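Local coordinates for protein aminopeptidase N (PDB 5DLL) that probably removes N-terminal amino acids, preferably alanine, from intracellular peptides as a zinc-dependent M1-family aminopeptidase, at residues Leu69-Lys75 against Leu104-Ile110; Arg219-Glu224 against Glu256-Phe262; Lys498-Pro504 against Ala530-Ser535; Met685-Gln690 against Glu716-Asn721. All coordinates share one frame; numbering follows the deposited sequence.

Contact 1. Residues Leu69-Lys75 against Leu104-Ile110. With NA (sodium ion), chain R.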
loop_
_atom_site.group_PDB
_atom_site.type_symbol
_atom_site.label_atom_id
_atom_site.label_comp_id
_atom_site.label_asym_id
_atom_site.label_seq_id
_atom_site.Cartn_x
_atom_site.Cartn_y
_atom_site.Cartn_z
ATOM N N LEU A 69 -5.671 -8.224 -32.771
ATOM C CA LEU A 69 -4.461 -8.324 -33.595
ATOM C C LEU A 69 -4.803 -8.620 -35.054
ATOM O O LEU A 69 -5.528 -9.574 -35.346
ATOM C CB LEU A 69 -3.549 -9.443 -33.075
ATOM C CG LEU A 69 -3.149 -9.402 -31.599
ATOM C CD1 LEU A 69 -2.224 -10.561 -31.271
ATOM C CD2 LEU A 69 -2.495 -8.073 -31.250
ATOM N N LYS A 70 -4.271 -7.813 -35.969
ATOM C CA LYS A 70 -4.391 -8.098 -37.394
ATOM C C LYS A 70 -3.176 -8.915 -37.822
ATOM O O LYS A 70 -2.065 -8.399 -37.857
ATOM C CB LYS A 70 -4.487 -6.805 -38.207
ATOM C CG LYS A 70 -4.942 -7.022 -39.640
ATOM C CD LYS A 70 -4.873 -5.739 -40.447
ATOM C CE LYS A 70 -5.077 -6.010 -41.928
ATOM N NZ LYS A 70 -4.706 -4.833 -42.758
ATOM N N LEU A 71 -3.396 -10.191 -38.128
ATOM C CA LEU A 71 -2.328 -11.105 -38.526
ATOM C C LEU A 71 -1.977 -10.951 -40.005
ATOM O O LEU A 71 -2.740 -11.374 -40.869
ATOM C CB LEU A 71 -2.751 -12.551 -38.259
ATOM C CG LEU A 71 -1.758 -13.645 -38.661
ATOM C CD1 LEU A 71 -0.470 -13.509 -37.863
ATOM C CD2 LEU A 71 -2.374 -15.020 -38.463
ATOM N N LEU A 72 -0.811 -10.376 -40.288
ATOM C CA LEU A 72 -0.355 -10.174 -41.663
ATOM C C LEU A 72 0.487 -11.331 -42.188
ATOM O O LEU A 72 0.612 -11.502 -43.399
ATOM C CB LEU A 72 0.465 -8.885 -41.769
ATOM C CG LEU A 72 -0.195 -7.616 -41.236
ATOM C CD1 LEU A 72 0.737 -6.429 -41.408
ATOM C CD2 LEU A 72 -1.523 -7.374 -41.937
ATOM N N SER A 73 1.083 -12.111 -41.292
ATOM C CA SER A 73 2.003 -13.171 -41.703
ATOM C C SER A 73 2.295 -14.142 -40.570
ATOM O O SER A 73 2.291 -13.763 -39.398
ATOM C CB SER A 73 3.325 -12.575 -42.206
ATOM O OG SER A 73 4.271 -13.596 -42.472
ATOM N N ILE A 74 2.558 -15.391 -40.939
ATOM C CA ILE A 74 2.888 -16.439 -39.979
ATOM C C ILE A 74 3.721 -17.528 -40.656
ATOM O O ILE A 74 3.337 -18.061 -41.703
ATOM C CB ILE A 74 1.622 -17.039 -39.326
ATOM C CG1 ILE A 74 1.995 -18.126 -38.316
ATOM C CG2 ILE A 74 0.663 -17.599 -40.372
ATOM C CD1 ILE A 74 0.838 -18.559 -37.442
ATOM N N LYS A 75 4.870 -17.835 -40.054
ATOM C CA LYS A 75 5.773 -18.865 -40.561
ATOM C C LYS A 75 6.283 -19.716 -39.407
ATOM O O LYS A 75 6.620 -19.191 -38.351
ATOM C CB LYS A 75 6.964 -18.231 -41.285
ATOM C CG LYS A 75 6.586 -17.152 -42.286
ATOM C CD LYS A 75 7.742 -16.817 -43.215
ATOM C CE LYS A 75 8.890 -16.150 -42.478
ATOM N NZ LYS A 75 9.901 -15.615 -43.432
ATOM N N LEU A 104 8.748 -19.777 -34.337
ATOM C CA LEU A 104 7.514 -19.274 -34.914
ATOM C C LEU A 104 7.583 -17.763 -35.102
ATOM O O LEU A 104 7.640 -17.020 -34.126
ATOM C CB LEU A 104 6.341 -19.623 -34.003
ATOM C CG LEU A 104 4.962 -19.157 -34.473
ATOM C CD1 LEU A 104 4.612 -19.787 -35.811
ATOM C CD2 LEU A 104 3.906 -19.479 -33.428
ATOM N N GLN A 105 7.567 -17.315 -36.355
ATOM C CA GLN A 105 7.546 -15.892 -36.667
ATOM C C GLN A 105 6.136 -15.430 -36.996
ATOM O O GLN A 105 5.478 -16.026 -37.839
ATOM C CB GLN A 105 8.458 -15.587 -37.856
ATOM C CG GLN A 105 8.501 -14.107 -38.219
ATOM C CD GLN A 105 9.369 -13.815 -39.420
ATOM O OE1 GLN A 105 10.322 -14.537 -39.705
ATOM N NE2 GLN A 105 9.042 -12.747 -40.136
ATOM N N THR A 106 5.692 -14.357 -36.341
ATOM C CA THR A 106 4.424 -13.702 -36.667
ATOM C C THR A 106 4.643 -12.208 -36.864
ATOM O O THR A 106 5.231 -11.551 -35.999
ATOM C CB THR A 106 3.364 -13.857 -35.546
ATOM O OG1 THR A 106 3.708 -13.024 -34.418
ATOM C CG2 THR A 106 3.223 -15.311 -35.111
ATOM N N VAL A 107 4.154 -11.675 -37.982
ATOM C CA VAL A 107 4.010 -10.227 -38.144
ATOM C C VAL A 107 2.559 -9.862 -37.867
ATOM O O VAL A 107 1.647 -10.532 -38.346
ATOM C CB VAL A 107 4.404 -9.740 -39.552
ATOM C CG1 VAL A 107 4.255 -8.226 -39.650
ATOM C CG2 VAL A 107 5.830 -10.162 -39.879
ATOM N N VAL A 108 2.365 -8.795 -37.094
ATOM C CA VAL A 108 1.049 -8.365 -36.614
ATOM C C VAL A 108 0.968 -6.837 -36.691
ATOM O O VAL A 108 1.988 -6.161 -36.584
ATOM C CB VAL A 108 0.827 -8.858 -35.158
ATOM C CG1 VAL A 108 -0.141 -7.979 -34.377
ATOM C CG2 VAL A 108 0.349 -10.303 -35.152
ATOM N N GLU A 109 -0.240 -6.303 -36.880
ATOM C CA GLU A 109 -0.467 -4.852 -36.888
ATOM C C GLU A 109 -1.468 -4.457 -35.801
ATOM O O GLU A 109 -2.442 -5.164 -35.561
ATOM C CB GLU A 109 -0.977 -4.407 -38.258
ATOM C CG GLU A 109 -1.142 -2.903 -38.420
ATOM C CD GLU A 109 -1.809 -2.546 -39.731
ATOM O OE1 GLU A 109 -1.228 -2.858 -40.793
ATOM O OE2 GLU A 109 -2.914 -1.961 -39.700
ATOM N N ILE A 110 -1.226 -3.319 -35.157
ATOM C CA ILE A 110 -2.065 -2.849 -34.053
ATOM C C ILE A 110 -2.209 -1.331 -34.060
ATOM O O ILE A 110 -1.407 -0.619 -34.663
ATOM C CB ILE A 110 -1.501 -3.285 -32.683
ATOM C CG1 ILE A 110 -0.059 -2.793 -32.510
ATOM C CG2 ILE A 110 -1.568 -4.799 -32.538
ATOM C CD1 ILE A 110 0.543 -3.107 -31.157
HETATM NA NA NA R . 4.072 -10.607 -34.311
HETATM O O HOH W 1 5.761 -13.784 -40.344
#

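Contact 2. Residues Arg219-Glu224 against Glu256-Phe262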
loop_
_atom_site.group_PDB
_atom_site.type_symbol
_atom_site.label_atom_id
_atom_site.label_comp_id
_atom_site.label_asym_id
_atom_site.label_seq_id
_atom_site.Cartn_x
_atom_site.Cartn_y
_atom_site.Cartn_z
ATOM N N ARG A 219 30.403 -2.727 -10.208
ATOM C CA ARG A 219 29.912 -2.461 -11.559
ATOM C C ARG A 219 29.181 -1.126 -11.610
ATOM O O ARG A 219 28.495 -0.750 -10.662
ATOM C CB ARG A 219 28.981 -3.573 -12.046
ATOM C CG ARG A 219 29.055 -3.793 -13.552
ATOM C CD ARG A 219 27.808 -4.453 -14.121
ATOM N NE ARG A 219 27.161 -5.351 -13.162
ATOM C CZ ARG A 219 25.965 -5.157 -12.603
ATOM N NH1 ARG A 219 25.225 -4.091 -12.898
ATOM N NH2 ARG A 219 25.498 -6.050 -11.741
ATOM N N LYS A 220 29.328 -0.428 -12.733
ATOM C CA LYS A 220 28.726 0.887 -12.935
ATOM C C LYS A 220 27.343 0.760 -13.577
ATOM O O LYS A 220 27.213 0.291 -14.711
ATOM C CB LYS A 220 29.636 1.730 -13.821
ATOM C CG LYS A 220 29.241 3.194 -13.923
ATOM C CD LYS A 220 30.133 3.945 -14.902
ATOM C CE LYS A 220 29.992 3.409 -16.320
ATOM N NZ LYS A 220 30.575 4.325 -17.333
ATOM N N VAL A 221 26.317 1.184 -12.840
ATOM C CA VAL A 221 24.925 1.086 -13.277
ATOM C C VAL A 221 24.390 2.471 -13.642
ATOM O O VAL A 221 24.361 3.371 -12.804
ATOM C CB VAL A 221 24.038 0.473 -12.169
ATOM C CG1 VAL A 221 22.570 0.488 -12.575
ATOM C CG2 VAL A 221 24.482 -0.950 -11.853
ATOM N N SER A 222 23.957 2.640 -14.889
ATOM C CA SER A 222 23.370 3.904 -15.323
ATOM C C SER A 222 21.931 4.022 -14.809
ATOM O O SER A 222 21.106 3.133 -15.031
ATOM C CB SER A 222 23.410 4.023 -16.848
ATOM O OG SER A 222 23.058 5.332 -17.260
ATOM N N LEU A 223 21.651 5.111 -14.096
ATOM C CA LEU A 223 20.305 5.408 -13.606
ATOM C C LEU A 223 19.707 6.513 -14.476
ATOM O O LEU A 223 20.394 7.482 -14.813
ATOM C CB LEU A 223 20.344 5.837 -12.136
ATOM C CG LEU A 223 21.069 4.900 -11.159
ATOM C CD1 LEU A 223 20.900 5.392 -9.728
ATOM C CD2 LEU A 223 20.577 3.464 -11.275
ATOM N N GLU A 224 18.436 6.360 -14.850
ATOM C CA GLU A 224 17.807 7.267 -15.805
ATOM C C GLU A 224 16.324 7.465 -15.509
ATOM O O GLU A 224 15.511 6.587 -15.781
ATOM C CB GLU A 224 17.982 6.735 -17.232
ATOM C CG GLU A 224 19.419 6.398 -17.614
ATOM C CD GLU A 224 19.582 6.014 -19.074
ATOM O OE1 GLU A 224 18.580 5.624 -19.719
ATOM O OE2 GLU A 224 20.723 6.101 -19.574
ATOM N N GLU A 256 22.184 -7.591 -5.354
ATOM C CA GLU A 256 22.781 -6.633 -6.268
ATOM C C GLU A 256 21.944 -6.533 -7.555
ATOM O O GLU A 256 21.428 -7.539 -8.060
ATOM C CB GLU A 256 24.205 -7.094 -6.591
ATOM C CG GLU A 256 25.118 -6.021 -7.157
ATOM C CD GLU A 256 26.501 -6.550 -7.490
ATOM O OE1 GLU A 256 26.963 -7.501 -6.818
ATOM O OE2 GLU A 256 27.131 -6.009 -8.424
ATOM N N TYR A 257 21.821 -5.318 -8.089
ATOM C CA TYR A 257 21.151 -5.110 -9.373
ATOM C C TYR A 257 21.853 -5.931 -10.454
ATOM O O TYR A 257 23.061 -6.149 -10.387
ATOM C CB TYR A 257 21.139 -3.625 -9.744
ATOM C CG TYR A 257 20.287 -3.287 -10.959
ATOM C CD1 TYR A 257 18.918 -3.562 -10.981
ATOM C CD2 TYR A 257 20.846 -2.674 -12.078
ATOM C CE1 TYR A 257 18.138 -3.251 -12.087
ATOM C CE2 TYR A 257 20.074 -2.354 -13.188
ATOM C CZ TYR A 257 18.722 -2.645 -13.186
ATOM O OH TYR A 257 17.960 -2.325 -14.279
ATOM N N ASP A 258 21.090 -6.367 -11.451
ATOM C CA ASP A 258 21.564 -7.370 -12.413
ATOM C C ASP A 258 21.843 -6.857 -13.844
ATOM O O ASP A 258 22.371 -7.604 -14.674
ATOM C CB ASP A 258 20.591 -8.566 -12.433
ATOM C CG ASP A 258 19.119 -8.149 -12.518
ATOM O OD1 ASP A 258 18.800 -6.955 -12.310
ATOM O OD2 ASP A 258 18.276 -9.031 -12.786
ATOM N N LEU A 259 21.513 -5.594 -14.122
ATOM C CA LEU A 259 21.733 -4.991 -15.443
ATOM C C LEU A 259 22.649 -3.780 -15.356
ATOM O O LEU A 259 22.919 -3.278 -14.270
ATOM C CB LEU A 259 20.402 -4.557 -16.055
ATOM C CG LEU A 259 19.300 -5.616 -16.152
ATOM C CD1 LEU A 259 17.953 -4.951 -16.398
ATOM C CD2 LEU A 259 19.612 -6.635 -17.240
ATOM N N ASP A 260 23.115 -3.307 -16.510
ATOM C CA ASP A 260 24.013 -2.146 -16.573
ATOM C C ASP A 260 23.269 -0.821 -16.591
ATOM O O ASP A 260 23.898 0.233 -16.501
ATOM C CB ASP A 260 24.905 -2.209 -17.816
ATOM C CG ASP A 260 25.697 -3.491 -17.906
ATOM O OD1 ASP A 260 25.911 -4.135 -16.854
ATOM O OD2 ASP A 260 26.099 -3.854 -19.034
ATOM N N THR A 261 21.945 -0.867 -16.745
ATOM C CA THR A 261 21.123 0.347 -16.726
ATOM C C THR A 261 19.768 0.101 -16.059
ATOM O O THR A 261 19.241 -1.001 -16.095
ATOM C CB THR A 261 20.952 0.962 -18.142
ATOM O OG1 THR A 261 19.903 1.941 -18.131
ATOM C CG2 THR A 261 20.635 -0.090 -19.172
ATOM N N PHE A 262 19.231 1.143 -15.436
ATOM C CA PHE A 262 17.963 1.072 -14.721
ATOM C C PHE A 262 17.212 2.361 -14.986
ATOM O O PHE A 262 17.717 3.449 -14.699
ATOM C CB PHE A 262 18.206 0.909 -13.222
ATOM C CG PHE A 262 16.956 0.959 -12.390
ATOM C CD1 PHE A 262 16.193 -0.182 -12.188
ATOM C CD2 PHE A 262 16.547 2.148 -11.797
ATOM C CE1 PHE A 262 15.036 -0.138 -11.420
ATOM C CE2 PHE A 262 15.395 2.199 -11.028
ATOM C CZ PHE A 262 14.637 1.053 -10.838
#

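Contact 3. Residues Lys498-Pro504 against Ala530-Ser535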
loop_
_atom_site.group_PDB
_atom_site.type_symbol
_atom_site.label_atom_id
_atom_site.label_comp_id
_atom_site.label_asym_id
_atom_site.label_seq_id
_atom_site.Cartn_x
_atom_site.Cartn_y
_atom_site.Cartn_z
ATOM N N LYS A 498 5.547 -13.257 20.271
ATOM C CA LYS A 498 6.727 -12.544 20.754
ATOM C C LYS A 498 6.364 -11.854 22.059
ATOM O O LYS A 498 5.413 -11.068 22.108
ATOM C CB LYS A 498 7.208 -11.524 19.720
ATOM C CG LYS A 498 8.566 -10.929 20.039
ATOM C CD LYS A 498 8.991 -9.904 19.003
ATOM C CE LYS A 498 10.208 -9.128 19.486
ATOM N NZ LYS A 498 10.620 -8.073 18.523
ATOM N N MET A 499 7.117 -12.146 23.115
ATOM C CA MET A 499 6.682 -11.794 24.462
ATOM C C MET A 499 7.815 -11.548 25.456
ATOM O O MET A 499 8.991 -11.770 25.164
ATOM C CB MET A 499 5.740 -12.885 24.996
ATOM C CG MET A 499 6.295 -14.305 24.940
ATOM S SD MET A 499 7.271 -14.789 26.379
ATOM C CE MET A 499 5.998 -14.928 27.630
ATOM N N GLY A 500 7.421 -11.058 26.628
ATOM C CA GLY A 500 8.319 -10.863 27.758
ATOM C C GLY A 500 7.504 -10.774 29.034
ATOM O O GLY A 500 6.276 -10.695 28.988
ATOM N N LEU A 501 8.182 -10.806 30.175
ATOM C CA LEU A 501 7.528 -10.612 31.466
ATOM C C LEU A 501 8.114 -9.382 32.136
ATOM O O LEU A 501 9.308 -9.108 32.010
ATOM C CB LEU A 501 7.708 -11.840 32.361
ATOM C CG LEU A 501 7.062 -13.140 31.870
ATOM C CD1 LEU A 501 7.364 -14.274 32.839
ATOM C CD2 LEU A 501 5.560 -12.977 31.681
ATOM N N ILE A 502 7.265 -8.642 32.840
ATOM C CA ILE A 502 7.685 -7.446 33.557
ATOM C C ILE A 502 7.291 -7.597 35.028
ATOM O O ILE A 502 6.106 -7.634 35.356
ATOM C CB ILE A 502 7.044 -6.172 32.957
ATOM C CG1 ILE A 502 7.056 -6.223 31.424
ATOM C CG2 ILE A 502 7.769 -4.923 33.442
ATOM C CD1 ILE A 502 6.379 -5.038 30.766
ATOM N N ASN A 503 8.285 -7.705 35.905
ATOM C CA ASN A 503 8.038 -7.786 37.353
ATOM C C ASN A 503 7.758 -6.389 37.939
ATOM O O ASN A 503 7.912 -5.388 37.232
ATOM C CB ASN A 503 9.206 -8.500 38.061
ATOM C CG ASN A 503 10.530 -7.766 37.929
ATOM O OD1 ASN A 503 10.630 -6.732 37.268
ATOM N ND2 ASN A 503 11.564 -8.313 38.560
ATOM N N PRO A 504 7.334 -6.307 39.221
ATOM C CA PRO A 504 6.982 -4.996 39.800
ATOM C C PRO A 504 8.130 -3.980 39.826
ATOM O O PRO A 504 7.882 -2.777 39.917
ATOM C CB PRO A 504 6.544 -5.346 41.225
ATOM C CG PRO A 504 6.153 -6.784 41.166
ATOM C CD PRO A 504 7.106 -7.397 40.189
ATOM N N ALA A 530 8.199 -12.769 41.469
ATOM C CA ALA A 530 7.092 -11.827 41.637
ATOM C C ALA A 530 6.008 -12.030 40.577
ATOM O O ALA A 530 6.321 -12.309 39.419
ATOM C CB ALA A 530 7.620 -10.402 41.582
ATOM N N LYS A 531 4.742 -11.883 40.986
ATOM C CA LYS A 531 3.592 -11.967 40.074
ATOM C C LYS A 531 3.704 -10.905 38.975
ATOM O O LYS A 531 3.454 -9.724 39.229
ATOM C CB LYS A 531 2.272 -11.785 40.839
ATOM C CG LYS A 531 1.034 -11.667 39.955
ATOM C CD LYS A 531 -0.243 -11.621 40.780
ATOM C CE LYS A 531 -0.749 -13.012 41.128
ATOM N NZ LYS A 531 -1.444 -13.661 39.980
ATOM N N PRO A 532 4.071 -11.322 37.749
ATOM C CA PRO A 532 4.381 -10.347 36.724
ATOM C C PRO A 532 3.172 -9.991 35.868
ATOM O O PRO A 532 2.145 -10.672 35.918
ATOM C CB PRO A 532 5.410 -11.088 35.874
ATOM C CG PRO A 532 4.975 -12.519 35.946
ATOM C CD PRO A 532 4.159 -12.691 37.207
ATOM N N VAL A 533 3.316 -8.919 35.096
ATOM C CA VAL A 533 2.375 -8.584 34.029
ATOM C C VAL A 533 3.045 -8.950 32.702
ATOM O O VAL A 533 4.244 -8.715 32.515
ATOM C CB VAL A 533 1.927 -7.097 34.069
ATOM C CG1 VAL A 533 3.113 -6.148 34.205
ATOM C CG2 VAL A 533 1.083 -6.748 32.846
ATOM N N ALA A 534 2.274 -9.545 31.797
ATOM C CA ALA A 534 2.824 -10.099 30.560
ATOM C C ALA A 534 2.788 -9.089 29.412
ATOM O O ALA A 534 1.788 -8.396 29.214
ATOM C CB ALA A 534 2.074 -11.365 30.176
ATOM N N SER A 535 3.897 -9.005 28.680
ATOM C CA SER A 535 3.977 -8.242 27.436
ATOM C C SER A 535 3.809 -9.237 26.292
ATOM O O SER A 535 4.693 -10.059 26.059
ATOM C CB SER A 535 5.326 -7.531 27.335
ATOM O OG SER A 535 5.448 -6.844 26.106
#

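Contact 4. Residues Met685-Gln690 against Glu716-Asn721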
loop_
_atom_site.group_PDB
_atom_site.type_symbol
_atom_site.label_atom_id
_atom_site.label_comp_id
_atom_site.label_asym_id
_atom_site.label_seq_id
_atom_site.Cartn_x
_atom_site.Cartn_y
_atom_site.Cartn_z
ATOM N N MET A 685 -4.203 24.113 21.404
ATOM C CA MET A 685 -5.450 24.622 20.810
ATOM C C MET A 685 -6.696 23.984 21.418
ATOM O O MET A 685 -7.734 24.632 21.529
ATOM C CB MET A 685 -5.450 24.399 19.302
ATOM C CG MET A 685 -4.421 25.236 18.565
ATOM S SD MET A 685 -4.799 26.999 18.606
ATOM C CE MET A 685 -3.777 27.544 17.244
ATOM N N ASN A 686 -6.589 22.721 21.815
ATOM C CA ASN A 686 -7.668 22.060 22.547
ATOM C C ASN A 686 -7.749 22.470 24.028
ATOM O O ASN A 686 -8.547 21.916 24.782
ATOM C CB ASN A 686 -7.535 20.542 22.421
ATOM C CG ASN A 686 -7.731 20.062 21.003
ATOM O OD1 ASN A 686 -6.804 19.556 20.370
ATOM N ND2 ASN A 686 -8.941 20.231 20.485
ATOM N N ALA A 687 -6.926 23.432 24.441
ATOM C CA ALA A 687 -7.021 24.011 25.776
ATOM C C ALA A 687 -8.226 24.945 25.884
ATOM O O ALA A 687 -8.754 25.406 24.869
ATOM C CB ALA A 687 -5.745 24.766 26.106
ATOM N N SER A 688 -8.647 25.220 27.118
ATOM C CA SER A 688 -9.749 26.150 27.386
ATOM C C SER A 688 -9.406 27.595 27.010
ATOM O O SER A 688 -10.296 28.363 26.659
ATOM C CB SER A 688 -10.167 26.087 28.856
ATOM O OG SER A 688 -10.724 24.824 29.171
ATOM N N ASP A 689 -8.128 27.962 27.101
ATOM C CA ASP A 689 -7.646 29.234 26.557
ATOM C C ASP A 689 -6.701 28.985 25.373
ATOM O O ASP A 689 -5.633 28.389 25.524
ATOM C CB ASP A 689 -6.941 30.058 27.639
ATOM C CG ASP A 689 -6.799 31.533 27.262
ATOM O OD1 ASP A 689 -7.111 31.907 26.110
ATOM O OD2 ASP A 689 -6.376 32.327 28.129
ATOM N N GLN A 690 -7.105 29.449 24.195
ATOM C CA GLN A 690 -6.309 29.284 22.979
ATOM C C GLN A 690 -5.308 30.420 22.767
ATOM O O GLN A 690 -4.524 30.383 21.817
ATOM C CB GLN A 690 -7.229 29.177 21.762
ATOM C CG GLN A 690 -8.155 27.975 21.803
ATOM C CD GLN A 690 -9.000 27.854 20.552
ATOM O OE1 GLN A 690 -9.463 28.853 20.000
ATOM N NE2 GLN A 690 -9.207 26.625 20.096
ATOM N N GLU A 716 -3.802 23.858 12.713
ATOM C CA GLU A 716 -4.063 24.250 14.100
ATOM C C GLU A 716 -4.704 25.634 14.176
ATOM O O GLU A 716 -5.496 25.909 15.079
ATOM C CB GLU A 716 -2.776 24.215 14.925
ATOM C CG GLU A 716 -2.016 22.894 14.876
ATOM C CD GLU A 716 -2.778 21.713 15.456
ATOM O OE1 GLU A 716 -3.834 21.919 16.094
ATOM O OE2 GLU A 716 -2.306 20.566 15.273
ATOM N N LEU A 717 -4.373 26.495 13.217
ATOM C CA LEU A 717 -5.013 27.807 13.098
ATOM C C LEU A 717 -6.510 27.667 12.768
ATOM O O LEU A 717 -7.295 28.561 13.075
ATOM C CB LEU A 717 -4.299 28.650 12.024
ATOM C CG LEU A 717 -3.845 30.082 12.342
ATOM C CD1 LEU A 717 -3.306 30.232 13.757
ATOM C CD2 LEU A 717 -2.790 30.519 11.331
ATOM N N LEU A 718 -6.892 26.550 12.146
ATOM C CA LEU A 718 -8.304 26.250 11.848
ATOM C C LEU A 718 -9.102 25.737 13.056
ATOM O O LEU A 718 -10.337 25.705 13.006
ATOM C CB LEU A 718 -8.421 25.224 10.714
ATOM C CG LEU A 718 -7.921 25.616 9.323
ATOM C CD1 LEU A 718 -7.989 24.407 8.399
ATOM C CD2 LEU A 718 -8.719 26.781 8.757
ATOM N N LYS A 719 -8.408 25.321 14.116
ATOM C CA LYS A 719 -9.062 24.940 15.378
ATOM C C LYS A 719 -9.423 26.160 16.230
ATOM O O LYS A 719 -10.115 26.027 17.243
ATOM C CB LYS A 719 -8.178 23.987 16.192
ATOM C CG LYS A 719 -7.960 22.626 15.546
ATOM C CD LYS A 719 -7.342 21.640 16.526
ATOM C CE LYS A 719 -7.261 20.242 15.938
ATOM N NZ LYS A 719 -6.941 19.224 16.975
ATOM N N SER A 720 -8.945 27.337 15.821
ATOM C CA SER A 720 -9.260 28.598 16.489
ATOM C C SER A 720 -10.760 28.820 16.534
ATOM O O SER A 720 -11.452 28.569 15.548
ATOM C CB SER A 720 -8.597 29.763 15.746
ATOM O OG SER A 720 -8.908 31.010 16.345
ATOM N N ASN A 721 -11.254 29.290 17.676
ATOM C CA ASN A 721 -12.679 29.586 17.842
ATOM C C ASN A 721 -13.059 30.988 17.371
ATOM O O ASN A 721 -14.242 31.333 17.349
ATOM C CB ASN A 721 -13.098 29.397 19.301
ATOM C CG ASN A 721 -12.891 27.974 19.785
ATOM O OD1 ASN A 721 -13.050 27.014 19.029
ATOM N ND2 ASN A 721 -12.533 27.831 21.050
#

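Contact 1. Residues Leu69-Lys75 against Leu104-Ile110
Lys70 and Glu109 bind each other through both backbone groups, Lys70 N to Glu109 O at 3.2 Å and Glu109 N to Lys70 O at 2.9 Å, and Lys75 and Gln105 form a second such antiparallel pair. Between them the register slips by one residue in a classic beta bulge: Leu72 N reaches Val107 O at 3.1 Å, Ser73 N adds a weak bond to the same oxygen, and Val107 N returns to Ser73 O from above its carbonyl plane. A sodium ion sits beside the bulge, held by Thr106 O (2.2 Å) and Thr106 OG1 (2.4 Å). With chi1 at 73°, OG1 lies between the backbone N and carbonyl carbon, which lets one residue chelate the ion; Val44 O and Thr141 OG1 complete the ligands from the protein. Packing follows on both faces. Leu69 CD2 touches Ile110 CG2 at 3.6 Å, the two side chains alongside each other, and Ile74 CG1 meets Leu104 CD1 at 4.0 Å. On the face of Lys75, its CE lies against Gln105 OE1 at 3.5 Å. In the M1 N-terminal domain's beta-sheet the sodium ties strand 101-110 to strand 42-52 and to Thr141, and its charge probably polarises the Thr106 carbonyl.

Contact 2. Residues Arg219-Glu224 against Glu256-Phe262
Arg219 reaches over Asp260 and Tyr257 in the loop before strand 261-267, its chain bent at chi3 (-31°). CB points toward the loop, and Arg219 CD passes Asp260 OD1 at 3.3 Å. Arg219 NE is 4.1 Å from that same Asp260 OD1. At the tip, Arg219 NH2 gives a nearly straight bond to Tyr257 O (2.8 Å, 164° at the hydrogen), with the oxygen at the guanidinium edge and 2° from its plane. Arg219 NH1 comes close to Leu259 O, but at a poor angle. The carboxylate of Glu256 makes a long salt bridge with Arg219 NH2, by charge alone: its OE2 lies well out of the guanidinium plane and is hydrogen-bonded to Ser217 and Thr215. Farther along, Val221 CG1 packs on Tyr257 CD2 at 3.6 Å. Tyr257 OH donates to Thr261 O at 2.6 Å, fixing the ring against its own loop. Parallel strand bonds then take over: Ser222 N to Asp260 O at 2.9 Å, Phe262 N to Ser222 O at 2.8 Å, and Glu224 N to Phe262 O. Leu223 CD2 rests obliquely on Phe262 CB. These are the two parallel strands of a beta-alpha-beta unit; its helix 236-253 covers Val221 and Leu223 through Met246, while strand 207-214 pairs with the other edge of strand 220-227.

Contact 3. Residues Lys498-Pro504 against Ala530-Ser535
Ile502 and Val533 stand on one face of the antiparallel pair, Ile502 CB against Val533 CG1 at 4.1 Å. Val533 CG1 sits between its backbone N and carbonyl carbon (chi1 48°), which brings it over Ile502 O at 3.5 Å. On the reverse face Leu501 turns its CD2 branch to Ala534 CB, also 4.1 Å away, and its CB approaches Pro532 CB. Past the strand end the ring of Pro504 meets the methyl of Ala530, CD to CB at 3.4 Å. Four backbone bonds hold the pairs, with Gly500 N to Ser535 O at 3.0 Å and Ser535 N to Gly500 O at 2.9 Å closing one end, and Ile502 and Val533 exchanging bonds at the other. Ser535 OG is engaged elsewhere, by Asp562, Asn567 and Arg538. In this Ig-like domain, strand 495-502 is central to a three-stranded sheet between 508-516 and 533-535; helix 552-561 covers Ile502 and Val533, while Tyr473 of strand 472-480 touches Pro532 and Ala534.

Contact 4. Residues Met685-Gln690 against Glu716-Asn721
Met685 and Lys719 bring their backbones to a CA-CA distance of 6.5 Å, where the loop after helix 668-685 meets the turn that follows helix 707-717. The amide of Gln690 joins the two loops. Gln690 OE1 accepts Asn721 N on a lone pair, in the carbonyl plane, at 3.0 Å. Gln690 NE2 gives one hydrogen to Met685 O (2.9 Å, 167° at the hydrogen) and the other to Lys719 O at 3.1 Å, the latter from above the carbonyl plane. The chain beyond CG is extended (chi2 -177°), which carries the amide across to the 716-721 segment, where the side-chain amide of Asn721 lies 19° from parallel to it. Met685 bends at chi2 and lays its CE against Glu716 O at 3.2 Å, with CG near Glu716 CB. The CB atoms of Met685 and Lys719 meet at 4.2 Å. Two inter-helix loops of the ARM-repeat region are thus bridged by one amide, its rotation fixed by bonds to a carbonyl in each loop and to Asn721 N.

In the fold
The four contacts follow one another along the chain, each closing before the next opens, and none touches another. Contact 2 comes close to the zinc site: the side chain of Phe262 is about 13 Å from the metal and about 9 Å from the side chain of its ligand His313. Contact 1 carries a different metal, sodium, in the N-terminal domain, its centre about 34 Å from that of contact 2. Contacts 3 and 4, in the Ig-like and the ARM-repeat regions, have centres about 41 Å apart; both lie across the chain's centre from contact 1, about 71 and 69 Å from it between centres.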